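Local coordinates for MsStt7d protein (Micromonas, PDB 4IX3) that probably acts as an ATP-dependent protein kinase, this chain being the catalytic domain of a homolog of the state transition kinase Stt7, at residues 165-169 with 245-249; 153-157 with 329-333; 213-217 with 251-255. All blocks are in the same frame, centred on the assembly; numbering follows the deposited sequence.

Interaction 1 of 3, residues 165-169 with 245-249; sequences VHRDV and PDRFD. With MG (magnesium ion), chain E.
The Phe248 ring meets the turn at Arg167 with its edge: the carbonyl O of Arg167 lies near the ring plane, 3.0 Å from Phe248 CE2, a tight C-H to oxygen approach, and water 1 lies in plane at the edge as well. The imidazole of His166 has the backbone N of Asp168 at its own edge, in plane. Here the HRD motif of the protein kinase catalytic loop rests on the start of helix 246-261, and the Asp249 carboxylate joins the two. Asp249 OD2 accepts from His166 N at 2.9 Å (N-H...O 162°), while Asp249 OD1 accepts from Arg167 N at 2.9 Å (161°). Both oxygens use their syn lone pairs, and two consecutive amides thereby span one carboxylate and fix its rotation. Water 1 adds a further bond, donating to Asp249 OD1 at 2.8 Å and accepting from Val169 N at 2.9 Å; His160 NE2 supplies another partner to OD2. These donors surround a buried carboxylate and would probably favour its ionised form. Val165 adds apolar contact: CG1, anti to the backbone N (chi1 176°), lies 3.5 Å from Asp249 OD2, and CG2 lies against the Asp246 backbone. Asp168 points away from the helix and binds magnesium through OD2 at 2.0 Å, alongside four waters and Asp188; Lys170 pairs with its OD1. The contact is wholly buried in the C-lobe: Val165 belongs to the strand paired with 193-194, helix 141-161 covers Asp249 and Val169 through Leu156, and Trp240 of helix 236-243 packs on Val165, Pro245 and Asp246.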
# COMPACT_ATOMS: atom_id res chain seq x y z
N VAL B 165 -8.36 5.71 18.41
CA VAL B 165 -8.80 4.40 17.93
C VAL B 165 -7.73 3.86 17.01
O VAL B 165 -7.32 4.58 16.07
CB VAL B 165 -10.19 4.47 17.26
CG1 VAL B 165 -10.61 3.12 16.67
CG2 VAL B 165 -11.19 4.99 18.26
N HIS B 166 -7.23 2.66 17.28
CA HIS B 166 -6.02 2.19 16.60
C HIS B 166 -6.36 1.83 15.14
O HIS B 166 -5.60 2.17 14.22
CB HIS B 166 -5.47 0.98 17.39
CG HIS B 166 -4.28 0.36 16.75
ND1 HIS B 166 -2.99 0.46 17.20
CD2 HIS B 166 -4.25 -0.39 15.60
CE1 HIS B 166 -2.18 -0.22 16.35
NE2 HIS B 166 -2.98 -0.76 15.39
N ARG B 167 -7.47 1.13 14.95
CA ARG B 167 -7.97 0.82 13.61
C ARG B 167 -7.33 -0.42 12.96
O ARG B 167 -7.91 -0.99 12.04
CB ARG B 167 -7.80 2.03 12.69
CG ARG B 167 -9.08 2.45 11.98
CD ARG B 167 -8.79 2.97 10.58
NE ARG B 167 -9.50 4.22 10.31
CZ ARG B 167 -10.61 4.31 9.58
NH1 ARG B 167 -11.14 3.22 9.05
NH2 ARG B 167 -11.18 5.48 9.38
N ASP B 168 -6.16 -0.83 13.42
CA ASP B 168 -5.47 -1.96 12.76
C ASP B 168 -4.95 -2.97 13.77
O ASP B 168 -3.83 -3.47 13.68
CB ASP B 168 -4.34 -1.46 11.83
CG ASP B 168 -3.93 -2.47 10.76
OD1 ASP B 168 -4.66 -3.47 10.58
OD2 ASP B 168 -2.87 -2.28 10.12
N VAL B 169 -5.83 -3.26 14.74
CA VAL B 169 -5.48 -4.28 15.74
C VAL B 169 -5.52 -5.65 15.07
O VAL B 169 -6.52 -6.03 14.42
CB VAL B 169 -6.48 -4.18 16.92
CG1 VAL B 169 -6.31 -5.36 17.86
CG2 VAL B 169 -6.30 -2.86 17.65
N PRO B 245 -16.89 4.59 17.68
CA PRO B 245 -15.81 4.16 16.80
C PRO B 245 -14.80 3.25 17.49
O PRO B 245 -14.17 2.41 16.82
CB PRO B 245 -15.15 5.47 16.37
CG PRO B 245 -15.47 6.43 17.50
CD PRO B 245 -16.87 6.04 17.95
N ASP B 246 -14.69 3.34 18.82
CA ASP B 246 -13.81 2.44 19.57
C ASP B 246 -14.21 0.97 19.43
O ASP B 246 -13.39 0.09 19.62
CB ASP B 246 -13.76 2.85 21.05
CG ASP B 246 -15.14 2.88 21.67
OD1 ASP B 246 -15.31 2.20 22.70
OD2 ASP B 246 -16.03 3.60 21.15
N ARG B 247 -15.51 0.74 19.20
CA ARG B 247 -16.01 -0.63 19.00
C ARG B 247 -15.47 -1.26 17.72
O ARG B 247 -15.47 -2.50 17.60
CB ARG B 247 -17.54 -0.70 19.04
CG ARG B 247 -18.09 -0.99 20.43
CD ARG B 247 -17.62 -0.05 21.54
NE ARG B 247 -18.51 -0.18 22.69
CZ ARG B 247 -18.72 0.76 23.60
NH1 ARG B 247 -17.96 1.86 23.61
NH2 ARG B 247 -19.67 0.61 24.51
N PHE B 248 -14.86 -0.47 16.82
CA PHE B 248 -14.09 -1.08 15.73
C PHE B 248 -12.92 -1.89 16.28
O PHE B 248 -12.65 -3.04 15.87
CB PHE B 248 -13.59 0.02 14.78
CG PHE B 248 -12.86 -0.52 13.57
CD1 PHE B 248 -13.49 -0.53 12.32
CD2 PHE B 248 -11.53 -0.90 13.63
CE1 PHE B 248 -12.83 -1.06 11.19
CE2 PHE B 248 -10.85 -1.38 12.52
CZ PHE B 248 -11.51 -1.47 11.29
N ASP B 249 -12.24 -1.30 17.28
CA ASP B 249 -11.13 -2.00 17.93
C ASP B 249 -11.61 -3.20 18.78
O ASP B 249 -10.93 -4.21 18.85
CB ASP B 249 -10.33 -1.08 18.85
CG ASP B 249 -9.42 -0.10 18.10
OD1 ASP B 249 -9.08 -0.32 16.91
OD2 ASP B 249 -8.95 0.85 18.79
MG MG E . -1.58 -1.00 9.25
O HOH W 1 -8.60 -2.32 14.95
O HOH W 2 -2.73 0.62 9.81
O HOH W 3 -0.16 0.40 8.48
O HOH W 4 -0.32 -2.47 8.70
O HOH W 5 -2.54 -1.07 7.50

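Interaction 2 of 3, residues 153-157 with 329-333; sequences LGSLA and CEAAL
The closing helix of the kinase C-lobe, the short helix 329-332, docks here on the long helix 141-161, with Cys329 and Leu333 set against Leu153, Leu156 and Gly154. This is the last helix of the chain packing against one of the principal helices of the lobe, and the contact is entirely one of van der Waals packing. Leu153 meets three partners. Its CD2 methyl lies 3.9 Å from Cys329 SG, its CD1 methyl reaches the CB of Ala332, and its CB is 3.9 Å from Leu333 CD2. The two branches thus straddle the helix face from one turn to the next. Cys329 inserts between the leucines: SG stands beside its own backbone N (chi1 -71°), which brings it to 3.8 Å from Leu156 CB and equally near Leu156 CD1. At the other side of the interface Leu333 spreads its two methyls over the backbone of Gly154, where CD1 comes to 3.9 Å from Gly154 CA; the glycine presents bare backbone to the leucine. Ala157, one turn on, brings its methyl to 3.9 Å from Glu330 CA, and the small side chain is consistent with the close approach of the main chains, 4.9 Å between the CA atoms of Ala157 and Glu330. The extended chain of Glu330 then carries its carboxylate away from the interface, at the exposed margin. Deeper in, the layer merges with the rest of the lobe: helix 246-261 offers Ala253 to Leu153 and Leu156, and Ser250 to Cys329, while helix 302-318 places Leu318 against Leu153 and, together with Leu314, against Ala332. Phe338, in the loop after the short helix, also packs on Leu153.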
# COMPACT_ATOMS: atom_id res chain seq x y z
N LEU B 153 -6.48 -5.54 25.83
CA LEU B 153 -7.67 -4.81 26.15
C LEU B 153 -7.29 -3.64 27.09
O LEU B 153 -7.88 -2.55 26.96
CB LEU B 153 -8.75 -5.68 26.79
CG LEU B 153 -9.32 -6.73 25.86
CD1 LEU B 153 -10.14 -7.71 26.70
CD2 LEU B 153 -10.17 -6.10 24.80
N GLY B 154 -6.33 -3.83 28.03
CA GLY B 154 -5.96 -2.70 28.90
C GLY B 154 -5.33 -1.58 28.08
O GLY B 154 -5.62 -0.42 28.30
N SER B 155 -4.49 -1.93 27.11
CA SER B 155 -3.87 -0.90 26.26
C SER B 155 -4.87 -0.20 25.37
O SER B 155 -4.85 1.04 25.23
CB SER B 155 -2.75 -1.49 25.43
OG SER B 155 -1.66 -1.82 26.25
N LEU B 156 -5.77 -0.97 24.74
CA LEU B 156 -6.85 -0.34 23.96
C LEU B 156 -7.71 0.59 24.80
O LEU B 156 -8.09 1.67 24.37
CB LEU B 156 -7.68 -1.41 23.22
CG LEU B 156 -6.91 -2.13 22.11
CD1 LEU B 156 -7.72 -3.30 21.59
CD2 LEU B 156 -6.61 -1.14 20.98
N ALA B 157 -8.03 0.17 26.04
CA ALA B 157 -8.80 1.03 26.92
C ALA B 157 -8.05 2.34 27.19
O ALA B 157 -8.66 3.41 27.18
CB ALA B 157 -9.11 0.32 28.23
N CYS B 329 -13.55 -1.95 25.22
CA CYS B 329 -12.38 -2.70 25.66
C CYS B 329 -12.20 -2.55 27.18
O CYS B 329 -11.87 -3.53 27.85
CB CYS B 329 -11.13 -2.23 24.90
SG CYS B 329 -11.18 -2.76 23.15
N GLU B 330 -12.56 -1.40 27.77
CA GLU B 330 -12.51 -1.23 29.24
C GLU B 330 -13.48 -2.20 29.92
O GLU B 330 -13.08 -2.89 30.87
CB GLU B 330 -12.85 0.20 29.66
CG GLU B 330 -12.72 0.36 31.17
CD GLU B 330 -13.36 1.63 31.71
OE1 GLU B 330 -14.16 2.29 31.00
OE2 GLU B 330 -13.07 1.99 32.87
N ALA B 331 -14.73 -2.29 29.43
CA ALA B 331 -15.72 -3.19 30.03
C ALA B 331 -15.27 -4.66 29.95
O ALA B 331 -15.35 -5.40 30.95
CB ALA B 331 -17.08 -2.98 29.40
N ALA B 332 -14.72 -5.03 28.79
CA ALA B 332 -14.28 -6.38 28.52
C ALA B 332 -13.19 -6.79 29.54
O ALA B 332 -13.10 -7.98 29.87
CB ALA B 332 -13.78 -6.47 27.07
N LEU B 333 -12.39 -5.86 30.05
CA LEU B 333 -11.37 -6.23 31.02
C LEU B 333 -11.89 -6.85 32.31
O LEU B 333 -11.14 -7.58 32.98
CB LEU B 333 -10.60 -4.99 31.46
CG LEU B 333 -9.32 -4.69 30.74
CD1 LEU B 333 -8.72 -3.51 31.46
CD2 LEU B 333 -8.34 -5.86 30.71

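Interaction 3 of 3, residues 213-217 with 251-255; sequences PRYAK and WSAGC
Ser252 reaches across to the turn at Tyr215, its OG donating to the carbonyl O of Tyr215 at 2.8 Å with a C=O...O angle of 156°, the hydroxyl tilted modestly from the carbonyl plane. The same oxygen lies at the edge of the Trp251 indole, 3.5 Å from Trp251 CD1. Farther along, Lys217 crosses that indole at about a right angle: its CB sits over the centre of the six-membered ring, 3.7 Å from the centroid, as a CH-pi contact, and CD continues to Trp251 CZ3. CG anti to the backbone N (chi1 175°) sends the ring out from the helix to meet the lysine chain. Water 6, in the indole plane, accepts from Trp251 NE1 at 2.9 Å and donates to Arg214 O at 2.9 Å. Cys255, one turn on, lays its CB 3.5 Å from Tyr215 CD1, with SG in a loose, oblique sulfur-aromatic contact.

In a second shell, Gln259 bonds to Tyr215 OH, Lys217 NZ pairs with Asp219 and Glu220, and Arg214 pairs with Asp212 and Asp268; Asp55 of the second subunit packs on Arg214. The position of the loop, before helix 236-243 and with Tyr215 against Lys170 and Pro171, is consistent with the end of a kinase activation segment. Among the polar groups buried here are backbone carbonyls and an indole N-H, met by a hydroxyl and a water. Between these two segments the bonds are hydroxyl-to-carbonyl and water-mediated, with CH-pi packing, and the charged ends pair with acids elsewhere.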
# COMPACT_ATOMS: atom_id res chain seq x y z
N PRO B 213 -9.48 -6.41 5.95
CA PRO B 213 -10.76 -7.12 5.93
C PRO B 213 -10.80 -8.33 6.85
O PRO B 213 -11.88 -8.77 7.27
CB PRO B 213 -10.94 -7.50 4.46
CG PRO B 213 -9.59 -7.38 3.86
CD PRO B 213 -8.78 -6.40 4.65
N ARG B 214 -9.65 -8.89 7.18
CA ARG B 214 -9.63 -10.06 8.04
C ARG B 214 -10.03 -9.72 9.49
O ARG B 214 -10.47 -10.63 10.22
CB ARG B 214 -8.23 -10.66 8.05
CG ARG B 214 -7.75 -11.15 6.67
CD ARG B 214 -6.31 -11.62 6.72
NE ARG B 214 -5.48 -10.45 7.01
CZ ARG B 214 -4.19 -10.51 7.33
NH1 ARG B 214 -3.57 -11.67 7.35
NH2 ARG B 214 -3.55 -9.37 7.67
N TYR B 215 -9.84 -8.47 9.88
CA TYR B 215 -9.98 -8.02 11.26
C TYR B 215 -11.00 -6.91 11.39
O TYR B 215 -11.09 -6.27 12.43
CB TYR B 215 -8.63 -7.58 11.82
CG TYR B 215 -7.65 -8.75 11.86
CD1 TYR B 215 -7.71 -9.68 12.92
CD2 TYR B 215 -6.74 -9.01 10.81
CE1 TYR B 215 -6.88 -10.76 12.95
CE2 TYR B 215 -5.92 -10.10 10.83
CZ TYR B 215 -5.97 -10.99 11.92
OH TYR B 215 -5.17 -12.11 11.91
N ALA B 216 -11.86 -6.77 10.38
CA ALA B 216 -12.94 -5.79 10.42
C ALA B 216 -14.21 -6.49 9.92
O ALA B 216 -14.17 -7.24 8.93
CB ALA B 216 -12.59 -4.60 9.51
N LYS B 217 -15.29 -6.34 10.68
CA LYS B 217 -16.61 -6.85 10.27
C LYS B 217 -16.92 -6.34 8.85
O LYS B 217 -16.68 -5.16 8.55
CB LYS B 217 -17.68 -6.40 11.29
CG LYS B 217 -19.10 -6.85 10.98
CD LYS B 217 -20.03 -6.68 12.18
CE LYS B 217 -21.43 -7.13 11.82
NZ LYS B 217 -22.15 -5.92 11.32
N TRP B 251 -14.05 -5.28 17.98
CA TRP B 251 -14.23 -6.42 17.04
C TRP B 251 -12.89 -7.01 16.67
O TRP B 251 -12.68 -8.22 16.72
CB TRP B 251 -14.94 -5.91 15.81
CG TRP B 251 -15.05 -6.99 14.76
CD1 TRP B 251 -14.10 -7.33 13.80
CD2 TRP B 251 -16.20 -7.84 14.51
NE1 TRP B 251 -14.53 -8.40 13.06
CE2 TRP B 251 -15.81 -8.74 13.42
CE3 TRP B 251 -17.46 -8.01 15.11
CZ2 TRP B 251 -16.68 -9.71 12.92
CZ3 TRP B 251 -18.31 -9.00 14.62
CH2 TRP B 251 -17.91 -9.85 13.57
N SER B 252 -11.89 -6.15 16.34
CA SER B 252 -10.58 -6.67 16.02
C SER B 252 -9.93 -7.42 17.19
O SER B 252 -9.29 -8.43 16.97
CB SER B 252 -9.64 -5.52 15.63
OG SER B 252 -10.15 -4.76 14.55
N ALA B 253 -10.14 -6.92 18.41
CA ALA B 253 -9.59 -7.61 19.59
C ALA B 253 -10.29 -8.99 19.76
O ALA B 253 -9.63 -9.94 20.15
CB ALA B 253 -9.79 -6.78 20.84
N GLY B 254 -11.59 -9.09 19.43
CA GLY B 254 -12.24 -10.42 19.43
C GLY B 254 -11.65 -11.38 18.42
O GLY B 254 -11.41 -12.53 18.74
N CYS B 255 -11.25 -10.85 17.25
CA CYS B 255 -10.52 -11.67 16.30
C CYS B 255 -9.20 -12.15 16.83
O CYS B 255 -8.83 -13.30 16.64
CB CYS B 255 -10.31 -10.91 14.98
SG CYS B 255 -11.82 -10.53 14.04
O HOH W 6 -13.08 -9.60 10.87

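In the fold
All three contacts lie in the C-lobe, and helix 246-261 ties them together: interactions 1 and 3 use its successive turns, and interaction 2 packs on it through Ala253. Interactions 1 and 3 are buried and both hold loops, and polar bonds are joined there by apolar or CH-pi packing, a carboxylate gripping amides in one, a hydroxyl and an indole in the other. Interaction 2 joins two helices, is only partly buried, and is apolar, with an exposed margin. Val169 stands at the meeting point: its CG2 lies 3.8 Å from Leu156 CD2, while its carbonyl O packs on Ser252 and Tyr215. Magnesium belongs to interaction 1 alone.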